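Side-chain contacts in xyloglucan-specific endo-beta-1,4-glucanase BoGH5A (Bacteroides ovatus, PDB 3ZMR), which hydrolyses internal beta-1,4-glucosidic linkages in the backbone of plant xyloglucans, retaining the beta configuration and releasing xyloglucan oligosaccharides: residues 178-183 and 188-193; 219-224 and 234-239; 239-244 and 255-260; 291-296 and 302-307. All blocks are in the same frame, centred on the assembly; numbering follows the deposited sequence. Where two conformers were deposited one is given.

In the fold
All four contacts lie in the glycosyl hydrolase family 5 catalytic domain, an eight-stranded (beta/alpha) barrel, and follow one another along the chain without interleaving. Helix 227-248 ties three of them together: it supplies one segment each to interactions 2 and 3, which share A239, while its Q243 and R236 reach I189 and S178 of interaction 1. Interactions 3 and 4 are the closest pair, their centres about 7 Å apart, and each joins a barrel helix to a strand, 255-258 and 304-307 being neighbours in the barrel. Interactions 1 and 4, about 21 Å apart between centres, do not touch. The four contacts together join loops and outer helices to the strands of the barrel that carries the active site.

Interaction 1. Residues 178-183 and 188-193; sequences SHQFED and KIKSAW
The indole of W193 carries two residues on one face. H179 brings an edge of its imidazole to the six-membered ring, an edge-to-face pair with planes at 81°, and its CE1 comes 3.6 Å from W193 CZ2. Beside it Q180 lays its CG over the five-membered ring, 3.5 Å from W193 CD2, in a CH-pi contact; a bend at chi2 (-77°) then turns the carboxamide to lie nearly flat along the indole, while the same CG also lies over the rim of one face of the H179 ring. F181 instead offers a ring edge, where its CE1 lies 3.9 Å from I189 CG1. Replacing W193 by an alanine would probably leave the imidazole edge and the Q180 chain without the surface they rest on, less restrained in their rotation.

The backbones meet in a classic beta bulge, E182 and D183 both opposite K188: E182 N bonds to K188 O at 2.7 Å, and the bond from D183 N to the same oxygen is weak. K190, at the N-cap of the following helix, donates its backbone N-H to Q180 O, N to O 2.9 Å, and a water links its NZ to H179 O.

The contact fixes the loop after barrel strand 170-173 to the start of helix 191-206. W193 NE1 bonds back to A176 O, strand 143-144 touches H179, and helix 227-248 packs against F181 and K188.

Interaction 2. Residues 219-224 and 234-239; sequences GGWLNH and DERLEA. With EDO (1,2-ethanediol), chain H.
A cation-pi stack between W221 and R236 fastens the loop that follows barrel strand 210-214 to helix 227-248, the next helix of the (beta/alpha)8 barrel. W221 stands in a type I turn running from G220 to N223, not far from the substrate-binding residue H216. Its CG occupies the position between the backbone N and the carbonyl carbon (chi1 64°), and the indole presents one broad face to the arginine.

R236 spreads along that face at full stretch. Its CD sits over the six-membered ring, 3.6 Å from W221 CZ3, and the guanidinium continues flat over the five-membered ring, with planes only 2° apart and R236 CZ 3.6 Å from W221 CG. NH2, farthest along, comes within 3.5 Å of W221 CD1. Aliphatic chain and charged head thus share one aromatic platform, while L222 CB lies against the other face of the indole.

The polar ends have partners of their own: W221 NE1 bonds to E218, and R236 NH2 to the hydroxyl of S178. A leucine in place of W221 would probably leave the R236 guanidinium without its flat support, held mainly by its bond to S178, and would take the indole N-H from E218.

The next residue, L237, adds an apolar touch, its CD1 4.2 Å from W221 CH2. At the rim of the stack, an ethanediol molecule, probably from the crystallisation liquor, meets the edge of the guanidinium, where R236 NH1 donates to its O2 at 2.9 Å.

Interaction 3. Residues 239-244 and 255-260; sequences AMWKQI and LLFAGT
Residues 239-244 are a stretch of helix 227-248, whereas 255-260 runs as a strand to A258 and then leaves it at G259. The two backbones keep their distance: W241 and G259, the nearest pair, have CA atoms 7.9 Å apart, and the indole of W241 spans the interval. Its NE1 donates to G259 O at 2.9 Å, with a nearly straight N-H...O angle of 162°, the oxygen accepting on a lone pair in its carbonyl plane and lying close to the plane of the indole. The neighbouring carbonyl lies at the same edge, with A258 O 3.2 Å from W241 CZ2.

This is the helix-to-strand packing of a (beta/alpha)8 barrel, helix 227-248 lying against the outside of strand 255-258, which follows it in the chain. F257 faces outward toward it, and W241 CH2 rests 3.7 Å from F257 CB. The two side chains run past each other in opposite directions, their ring planes 35° apart, with W241 CZ3 at 3.7 Å from F257 CG. F288 of helix 275-293 meets both aromatic side chains, and I215 also touches the indole. Within the helix, Q243 NE2 folds back to A239 O at 3.0 Å, approaching from above the carbonyl plane, while its OE1 accepts from the backbone N of I189.

Interaction 4. Residues 291-296 and 302-307; sequences TVRATG and RHLIVQ
The carbonyl oxygen of R302 is gripped by both terminal nitrogens of R293, at 2.8 Å from NH1 and 3.2 Å from NH2. This end-on fork joins the last turn of helix 275-293 to the chain entering strand 304-307, the next strand of the (beta/alpha)8 barrel. The oxygen lies within 1° of the guanidinium plane; NH1 meets a lone pair in the carbonyl plane by a nearly straight bond (N-H...O 161°), whereas the bond from NH2 is more bent. A salt bridge from NE to D325 and a bond from NH1 to N299 O help fix the rotation of the buried guanidinium, and D325 probably offsets its charge.

With CG beside the backbone N (chi1 -62°) and a bend at chi2, the R293 chain curls round until its flat head meets L304. There L304 CD1 sits over the centre of one face, 3.5 Å from R293 CZ. L304 CD2 meets V292 CG1 at 3.8 Å, the two side chains tip to tip, and F257 of the adjacent strand also touches V292. A type I turn runs from R293 to G296, and T295 OG1 reaches back to V292 O at 2.7 Å, an oxygen that also accepts from T295 N at 3.1 Å.

Interaction 1. Residues 178-183 and 188-193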
# COMPACT_ATOMS: atom_id res chain seq x y z
N SER A 178 6.37 -15.87 -7.60
CA SER A 178 7.36 -15.89 -8.68
C SER A 178 8.35 -17.06 -8.62
O SER A 178 9.13 -17.28 -9.55
CB SER A 178 8.11 -14.56 -8.77
OG SER A 178 7.19 -13.53 -9.13
N HIS A 179 8.27 -17.82 -7.54
CA HIS A 179 8.97 -19.09 -7.40
C HIS A 179 8.12 -20.28 -7.85
O HIS A 179 8.54 -21.44 -7.77
CB HIS A 179 9.43 -19.30 -5.96
CG HIS A 179 8.33 -19.37 -4.96
ND1 HIS A 179 7.16 -18.65 -5.09
CD2 HIS A 179 8.26 -20.00 -3.76
CE1 HIS A 179 6.39 -18.89 -4.04
NE2 HIS A 179 7.04 -19.69 -3.21
N GLN A 180 6.91 -19.98 -8.34
CA GLN A 180 5.90 -21.00 -8.66
C GLN A 180 5.28 -20.77 -10.05
O GLN A 180 4.09 -21.07 -10.27
CB GLN A 180 4.82 -21.08 -7.58
CG GLN A 180 5.36 -21.48 -6.22
CD GLN A 180 5.66 -22.96 -6.11
OE1 GLN A 180 5.09 -23.79 -6.82
NE2 GLN A 180 6.56 -23.31 -5.21
N PHE A 181 6.07 -20.19 -10.96
CA PHE A 181 5.60 -20.02 -12.33
C PHE A 181 5.64 -21.36 -13.09
O PHE A 181 6.59 -22.13 -13.00
CB PHE A 181 6.45 -18.99 -13.09
CG PHE A 181 6.28 -17.57 -12.63
CD1 PHE A 181 5.04 -17.03 -12.31
CD2 PHE A 181 7.37 -16.73 -12.63
CE1 PHE A 181 4.95 -15.70 -11.92
CE2 PHE A 181 7.29 -15.39 -12.28
CZ PHE A 181 6.05 -14.87 -11.93
N GLU A 182 4.56 -21.63 -13.81
CA GLU A 182 4.50 -22.70 -14.82
C GLU A 182 5.19 -22.25 -16.12
O GLU A 182 5.84 -23.06 -16.81
CB GLU A 182 3.02 -23.00 -15.10
CG GLU A 182 2.72 -23.87 -16.30
CD GLU A 182 1.24 -23.97 -16.56
OE1 GLU A 182 0.46 -23.83 -15.59
OE2 GLU A 182 0.85 -24.19 -17.73
N ASP A 183 5.03 -20.96 -16.44
CA ASP A 183 5.72 -20.34 -17.57
C ASP A 183 6.32 -18.98 -17.17
O ASP A 183 5.61 -18.01 -16.92
CB ASP A 183 4.79 -20.18 -18.77
CG ASP A 183 5.55 -19.81 -20.02
OD1 ASP A 183 6.17 -20.71 -20.62
OD2 ASP A 183 5.55 -18.63 -20.41
N LYS A 188 2.93 -16.98 -15.79
CA LYS A 188 1.83 -17.87 -15.49
C LYS A 188 2.12 -18.68 -14.25
O LYS A 188 3.08 -19.42 -14.19
CB LYS A 188 1.51 -18.79 -16.67
CG LYS A 188 0.36 -19.76 -16.40
CD LYS A 188 -1.00 -19.11 -16.36
CE LYS A 188 -2.11 -20.15 -16.26
NZ LYS A 188 -3.46 -19.54 -16.38
N ILE A 189 1.24 -18.53 -13.27
CA ILE A 189 1.38 -19.17 -11.95
C ILE A 189 0.77 -20.57 -11.96
O ILE A 189 -0.35 -20.75 -12.45
CB ILE A 189 0.72 -18.30 -10.85
CG1 ILE A 189 1.38 -16.93 -10.81
CG2 ILE A 189 0.85 -18.96 -9.48
CD1 ILE A 189 0.56 -15.88 -10.11
N LYS A 190 1.52 -21.54 -11.42
CA LYS A 190 1.01 -22.89 -11.25
C LYS A 190 -0.32 -22.94 -10.50
O LYS A 190 -0.44 -22.38 -9.40
CB LYS A 190 2.01 -23.77 -10.49
CG LYS A 190 3.27 -24.09 -11.29
CD LYS A 190 4.34 -24.87 -10.50
CE LYS A 190 5.54 -25.16 -11.39
NZ LYS A 190 6.64 -25.91 -10.71
N SER A 191 -1.30 -23.64 -11.05
CA SER A 191 -2.61 -23.75 -10.41
C SER A 191 -2.49 -24.42 -9.04
O SER A 191 -3.22 -24.06 -8.09
CB SER A 191 -3.62 -24.52 -11.28
OG SER A 191 -3.19 -25.85 -11.51
N ALA A 192 -1.56 -25.38 -8.92
CA ALA A 192 -1.38 -26.10 -7.66
C ALA A 192 -0.92 -25.17 -6.52
O ALA A 192 -1.29 -25.36 -5.35
CB ALA A 192 -0.37 -27.19 -7.86
N TRP A 193 -0.13 -24.16 -6.86
CA TRP A 193 0.29 -23.17 -5.87
C TRP A 193 -0.88 -22.27 -5.48
O TRP A 193 -1.15 -22.01 -4.30
CB TRP A 193 1.41 -22.31 -6.42
CG TRP A 193 1.88 -21.27 -5.46
CD1 TRP A 193 1.78 -19.92 -5.61
CD2 TRP A 193 2.52 -21.48 -4.18
NE1 TRP A 193 2.31 -19.28 -4.52
CE2 TRP A 193 2.79 -20.19 -3.63
CE3 TRP A 193 2.92 -22.61 -3.45
CZ2 TRP A 193 3.43 -20.02 -2.41
CZ3 TRP A 193 3.56 -22.44 -2.24
CH2 TRP A 193 3.81 -21.17 -1.73
O HOH W 1 8.07 -24.31 -8.92
O HOH W 2 8.31 -22.89 -10.85
O HOH W 3 -1.17 -24.73 -13.74

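Interaction 2. Residues 219-224 and 234-239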
# COMPACT_ATOMS: atom_id res chain seq x y z
N GLY A 219 12.24 -11.68 -3.61
CA GLY A 219 13.51 -11.46 -4.29
C GLY A 219 13.80 -10.05 -4.76
O GLY A 219 14.94 -9.74 -5.14
N GLY A 220 12.78 -9.20 -4.74
CA GLY A 220 12.97 -7.76 -4.98
C GLY A 220 12.81 -7.32 -6.43
O GLY A 220 13.22 -6.20 -6.78
N TRP A 221 12.20 -8.14 -7.29
CA TRP A 221 12.07 -7.75 -8.70
C TRP A 221 11.35 -6.43 -8.93
O TRP A 221 11.61 -5.77 -9.94
CB TRP A 221 11.34 -8.82 -9.50
CG TRP A 221 9.92 -9.07 -9.10
CD1 TRP A 221 9.46 -9.99 -8.19
CD2 TRP A 221 8.75 -8.38 -9.59
NE1 TRP A 221 8.09 -9.92 -8.08
CE2 TRP A 221 7.62 -8.95 -8.95
CE3 TRP A 221 8.55 -7.37 -10.54
CZ2 TRP A 221 6.31 -8.49 -9.18
CZ3 TRP A 221 7.24 -6.95 -10.79
CH2 TRP A 221 6.14 -7.53 -10.15
N LEU A 222 10.46 -6.03 -8.01
CA LEU A 222 9.67 -4.80 -8.20
C LEU A 222 10.47 -3.55 -7.79
O LEU A 222 10.05 -2.43 -8.04
CB LEU A 222 8.34 -4.87 -7.44
CG LEU A 222 7.29 -3.81 -7.76
CD1 LEU A 222 6.95 -3.70 -9.23
CD2 LEU A 222 6.05 -4.06 -6.91
N ASN A 223 11.63 -3.76 -7.17
CA ASN A 223 12.39 -2.66 -6.58
C ASN A 223 13.27 -1.91 -7.56
O ASN A 223 14.48 -1.72 -7.35
CB ASN A 223 13.21 -3.17 -5.39
CG ASN A 223 12.34 -3.55 -4.21
OD1 ASN A 223 11.19 -3.12 -4.09
ND2 ASN A 223 12.87 -4.40 -3.33
N HIS A 224 12.64 -1.48 -8.65
CA HIS A 224 13.28 -0.66 -9.68
C HIS A 224 12.32 0.40 -10.19
O HIS A 224 11.90 0.37 -11.36
CB HIS A 224 13.80 -1.53 -10.82
CG HIS A 224 14.68 -2.63 -10.34
ND1 HIS A 224 16.00 -2.42 -10.03
CD2 HIS A 224 14.41 -3.92 -10.03
CE1 HIS A 224 16.53 -3.55 -9.58
NE2 HIS A 224 15.58 -4.47 -9.57
N ASP A 234 5.40 -2.82 -14.78
CA ASP A 234 3.94 -2.63 -14.86
C ASP A 234 3.31 -3.86 -15.53
O ASP A 234 2.26 -4.34 -15.11
CB ASP A 234 3.58 -1.39 -15.70
CG ASP A 234 3.81 -0.07 -15.02
OD1 ASP A 234 4.17 -0.02 -13.83
OD2 ASP A 234 3.56 0.97 -15.72
N GLU A 235 3.92 -4.35 -16.61
CA GLU A 235 3.37 -5.49 -17.35
C GLU A 235 3.33 -6.73 -16.47
O GLU A 235 2.33 -7.46 -16.43
CB GLU A 235 4.21 -5.74 -18.58
CG GLU A 235 3.89 -7.01 -19.34
CD GLU A 235 4.78 -7.16 -20.54
OE1 GLU A 235 4.44 -6.60 -21.61
OE2 GLU A 235 5.84 -7.79 -20.38
N ARG A 236 4.42 -6.97 -15.73
CA ARG A 236 4.49 -8.13 -14.85
C ARG A 236 3.49 -8.04 -13.69
O ARG A 236 2.83 -9.02 -13.37
CB ARG A 236 5.91 -8.30 -14.33
CG ARG A 236 6.07 -9.45 -13.36
CD ARG A 236 7.52 -9.70 -13.06
NE ARG A 236 7.70 -10.77 -12.10
CZ ARG A 236 8.90 -11.24 -11.76
NH1 ARG A 236 9.99 -10.74 -12.33
NH2 ARG A 236 9.02 -12.20 -10.86
N LEU A 237 3.44 -6.88 -13.04
CA LEU A 237 2.54 -6.68 -11.90
C LEU A 237 1.09 -6.92 -12.35
O LEU A 237 0.30 -7.62 -11.66
CB LEU A 237 2.77 -5.29 -11.35
CG LEU A 237 2.03 -5.04 -10.02
CD1 LEU A 237 2.49 -5.93 -8.88
CD2 LEU A 237 2.16 -3.56 -9.65
N GLU A 238 0.73 -6.39 -13.52
CA GLU A 238 -0.60 -6.64 -14.08
C GLU A 238 -0.85 -8.13 -14.34
O GLU A 238 -1.91 -8.67 -14.02
CB GLU A 238 -0.80 -5.84 -15.39
CG GLU A 238 -2.13 -6.15 -16.06
CD GLU A 238 -2.39 -5.37 -17.34
OE1 GLU A 238 -1.44 -4.92 -17.99
OE2 GLU A 238 -3.58 -5.22 -17.69
N ALA A 239 0.12 -8.79 -14.98
CA ALA A 239 -0.07 -10.19 -15.37
C ALA A 239 -0.29 -11.07 -14.14
O ALA A 239 -1.12 -11.98 -14.15
CB ALA A 239 1.12 -10.70 -16.16
C1 EDO H . 11.02 -8.88 -15.86
O1 EDO H . 12.43 -8.67 -15.68
C2 EDO H . 10.26 -7.92 -14.97
O2 EDO H . 10.61 -8.18 -13.61

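Interaction 3. Residues 239-244 and 255-260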
# COMPACT_ATOMS: atom_id res chain seq x y z
N ALA A 239 0.12 -8.79 -14.98
CA ALA A 239 -0.07 -10.19 -15.37
C ALA A 239 -0.29 -11.07 -14.14
O ALA A 239 -1.12 -11.98 -14.15
CB ALA A 239 1.12 -10.70 -16.16
N MET A 240 0.43 -10.75 -13.07
CA MET A 240 0.33 -11.51 -11.83
C MET A 240 -0.98 -11.21 -11.14
O MET A 240 -1.75 -12.13 -10.79
CB MET A 240 1.54 -11.23 -10.92
CG MET A 240 2.87 -11.72 -11.51
SD MET A 240 4.26 -11.34 -10.44
CE MET A 240 4.01 -12.53 -9.13
N TRP A 241 -1.30 -9.92 -10.97
CA TRP A 241 -2.56 -9.57 -10.30
C TRP A 241 -3.82 -9.99 -11.06
O TRP A 241 -4.84 -10.28 -10.44
CB TRP A 241 -2.64 -8.08 -9.92
CG TRP A 241 -2.10 -7.86 -8.54
CD1 TRP A 241 -0.94 -7.21 -8.19
CD2 TRP A 241 -2.68 -8.32 -7.32
NE1 TRP A 241 -0.75 -7.28 -6.83
CE2 TRP A 241 -1.79 -7.97 -6.27
CE3 TRP A 241 -3.83 -9.07 -7.01
CZ2 TRP A 241 -2.04 -8.30 -4.93
CZ3 TRP A 241 -4.09 -9.36 -5.68
CH2 TRP A 241 -3.19 -8.99 -4.67
N LYS A 242 -3.74 -10.04 -12.39
CA LYS A 242 -4.89 -10.51 -13.14
C LYS A 242 -5.27 -11.95 -12.72
O LYS A 242 -6.44 -12.30 -12.50
CB LYS A 242 -4.66 -10.39 -14.64
CG LYS A 242 -5.88 -10.78 -15.46
CD LYS A 242 -5.63 -10.53 -16.95
CE LYS A 242 -6.86 -10.97 -17.73
NZ LYS A 242 -6.68 -10.87 -19.20
N GLN A 243 -4.24 -12.79 -12.61
CA GLN A 243 -4.45 -14.16 -12.19
C GLN A 243 -5.01 -14.30 -10.79
O GLN A 243 -5.93 -15.08 -10.51
CB GLN A 243 -3.16 -14.96 -12.27
CG GLN A 243 -2.68 -15.14 -13.70
CD GLN A 243 -1.29 -15.71 -13.72
OE1 GLN A 243 -1.09 -16.93 -13.60
NE2 GLN A 243 -0.31 -14.84 -13.86
N ILE A 244 -4.38 -13.56 -9.88
CA ILE A 244 -4.79 -13.65 -8.47
C ILE A 244 -6.23 -13.10 -8.30
O ILE A 244 -7.10 -13.72 -7.65
CB ILE A 244 -3.83 -12.86 -7.58
CG1 ILE A 244 -2.39 -13.41 -7.69
CG2 ILE A 244 -4.31 -12.86 -6.13
CD1 ILE A 244 -1.35 -12.37 -7.31
N LEU A 255 -12.32 -10.42 2.34
CA LEU A 255 -11.04 -10.59 1.65
C LEU A 255 -10.63 -9.31 0.96
O LEU A 255 -11.37 -8.78 0.11
CB LEU A 255 -11.05 -11.72 0.63
CG LEU A 255 -9.77 -12.00 -0.16
CD1 LEU A 255 -8.63 -12.43 0.77
CD2 LEU A 255 -9.99 -13.05 -1.21
N LEU A 256 -9.47 -8.80 1.35
CA LEU A 256 -8.85 -7.59 0.78
C LEU A 256 -7.57 -7.96 0.06
O LEU A 256 -6.90 -8.96 0.42
CB LEU A 256 -8.53 -6.57 1.89
CG LEU A 256 -9.69 -5.94 2.69
CD1 LEU A 256 -10.13 -6.83 3.84
CD2 LEU A 256 -9.28 -4.57 3.24
N PHE A 257 -7.26 -7.20 -0.99
CA PHE A 257 -6.01 -7.35 -1.73
C PHE A 257 -5.09 -6.18 -1.46
O PHE A 257 -5.54 -5.04 -1.44
CB PHE A 257 -6.22 -7.43 -3.25
CG PHE A 257 -7.16 -8.49 -3.76
CD1 PHE A 257 -7.42 -9.70 -3.11
CD2 PHE A 257 -7.75 -8.29 -5.01
CE1 PHE A 257 -8.28 -10.61 -3.66
CE2 PHE A 257 -8.58 -9.23 -5.56
CZ PHE A 257 -8.86 -10.38 -4.89
N ALA A 258 -3.81 -6.47 -1.28
CA ALA A 258 -2.77 -5.44 -1.12
C ALA A 258 -1.74 -5.58 -2.24
O ALA A 258 -1.13 -6.63 -2.38
CB ALA A 258 -2.07 -5.56 0.24
N GLY A 259 -1.55 -4.53 -3.04
CA GLY A 259 -0.91 -4.72 -4.34
C GLY A 259 0.58 -5.07 -4.31
O GLY A 259 1.07 -5.83 -5.15
N THR A 260 1.27 -4.46 -3.35
CA THR A 260 2.73 -4.53 -3.25
C THR A 260 3.13 -4.58 -1.77
O THR A 260 2.28 -4.48 -0.90
CB THR A 260 3.42 -3.30 -3.93
OG1 THR A 260 3.24 -2.13 -3.12
CG2 THR A 260 2.89 -3.06 -5.34

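Interaction 4. Residues 291-296 and 302-307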
# COMPACT_ATOMS: atom_id res chain seq x y z
N THR A 291 -5.99 -3.28 -12.62
CA THR A 291 -6.04 -4.70 -12.92
C THR A 291 -7.18 -5.40 -12.17
O THR A 291 -7.95 -6.15 -12.74
CB THR A 291 -4.67 -5.37 -12.58
OG1 THR A 291 -3.61 -4.73 -13.32
CG2 THR A 291 -4.68 -6.88 -12.84
N VAL A 292 -7.29 -5.12 -10.86
CA VAL A 292 -8.34 -5.75 -10.06
C VAL A 292 -9.72 -5.31 -10.57
O VAL A 292 -10.61 -6.12 -10.80
CB VAL A 292 -8.17 -5.44 -8.56
CG1 VAL A 292 -9.36 -5.96 -7.75
CG2 VAL A 292 -6.85 -6.03 -8.06
N ARG A 293 -9.87 -4.00 -10.75
CA ARG A 293 -11.19 -3.47 -11.17
C ARG A 293 -11.61 -3.97 -12.57
O ARG A 293 -12.79 -4.20 -12.81
CB ARG A 293 -11.22 -1.94 -11.13
CG ARG A 293 -10.99 -1.32 -9.74
CD ARG A 293 -11.97 -1.78 -8.66
NE ARG A 293 -11.75 -0.99 -7.44
CZ ARG A 293 -11.86 -1.43 -6.19
NH1 ARG A 293 -12.18 -2.69 -5.95
NH2 ARG A 293 -11.60 -0.62 -5.18
N ALA A 294 -10.62 -4.19 -13.43
CA ALA A 294 -10.87 -4.64 -14.80
C ALA A 294 -11.44 -6.08 -14.83
O ALA A 294 -11.94 -6.55 -15.86
CB ALA A 294 -9.61 -4.55 -15.65
N THR A 295 -11.32 -6.81 -13.73
CA THR A 295 -11.91 -8.16 -13.66
C THR A 295 -13.41 -8.17 -13.33
O THR A 295 -14.11 -9.17 -13.54
CB THR A 295 -11.14 -9.09 -12.72
OG1 THR A 295 -11.26 -8.67 -11.36
CG2 THR A 295 -9.68 -9.18 -13.12
N GLY A 296 -13.88 -7.07 -12.78
CA GLY A 296 -15.28 -6.93 -12.45
C GLY A 296 -15.78 -7.86 -11.37
O GLY A 296 -15.04 -8.24 -10.46
N ARG A 302 -14.37 -4.60 -4.13
CA ARG A 302 -13.50 -5.09 -3.07
C ARG A 302 -12.68 -3.96 -2.50
O ARG A 302 -12.25 -3.05 -3.21
CB ARG A 302 -12.60 -6.18 -3.63
CG ARG A 302 -11.76 -6.90 -2.61
CD ARG A 302 -10.99 -8.15 -3.12
NE ARG A 302 -11.86 -9.03 -3.89
CZ ARG A 302 -12.86 -9.76 -3.39
NH1 ARG A 302 -13.11 -9.84 -2.07
NH2 ARG A 302 -13.67 -10.41 -4.22
N HIS A 303 -12.40 -4.03 -1.22
CA HIS A 303 -11.52 -3.05 -0.59
C HIS A 303 -10.09 -3.41 -0.91
O HIS A 303 -9.65 -4.55 -0.72
CB HIS A 303 -11.73 -3.03 0.92
CG HIS A 303 -13.13 -2.63 1.31
ND1 HIS A 303 -13.45 -1.37 1.79
CD2 HIS A 303 -14.28 -3.34 1.29
CE1 HIS A 303 -14.75 -1.34 2.06
NE2 HIS A 303 -15.27 -2.51 1.74
N LEU A 304 -9.39 -2.44 -1.47
CA LEU A 304 -8.00 -2.60 -1.93
C LEU A 304 -7.06 -1.76 -1.07
O LEU A 304 -7.42 -0.69 -0.60
CB LEU A 304 -7.87 -2.22 -3.41
CG LEU A 304 -8.81 -2.92 -4.40
CD1 LEU A 304 -8.52 -2.46 -5.81
CD2 LEU A 304 -8.75 -4.43 -4.30
N ILE A 305 -5.83 -2.24 -0.95
CA ILE A 305 -4.84 -1.64 -0.08
C ILE A 305 -3.60 -1.32 -0.91
O ILE A 305 -3.02 -2.22 -1.54
CB ILE A 305 -4.45 -2.58 1.07
CG1 ILE A 305 -5.65 -3.05 1.87
CG2 ILE A 305 -3.41 -1.92 1.96
CD1 ILE A 305 -5.38 -4.29 2.67
N VAL A 306 -3.22 -0.04 -0.95
CA VAL A 306 -2.08 0.43 -1.69
C VAL A 306 -1.04 0.99 -0.74
O VAL A 306 -1.35 1.40 0.38
CB VAL A 306 -2.51 1.46 -2.78
CG1 VAL A 306 -3.37 0.77 -3.84
CG2 VAL A 306 -3.18 2.69 -2.18
N GLN A 307 0.24 0.96 -1.16
CA GLN A 307 1.34 1.19 -0.25
C GLN A 307 2.06 2.51 -0.46
O GLN A 307 2.22 2.99 -1.59
CB GLN A 307 2.37 0.08 -0.42
CG GLN A 307 1.91 -1.29 0.04
CD GLN A 307 0.75 -1.81 -0.77
OE1 GLN A 307 0.78 -1.83 -2.02
NE2 GLN A 307 -0.28 -2.26 -0.07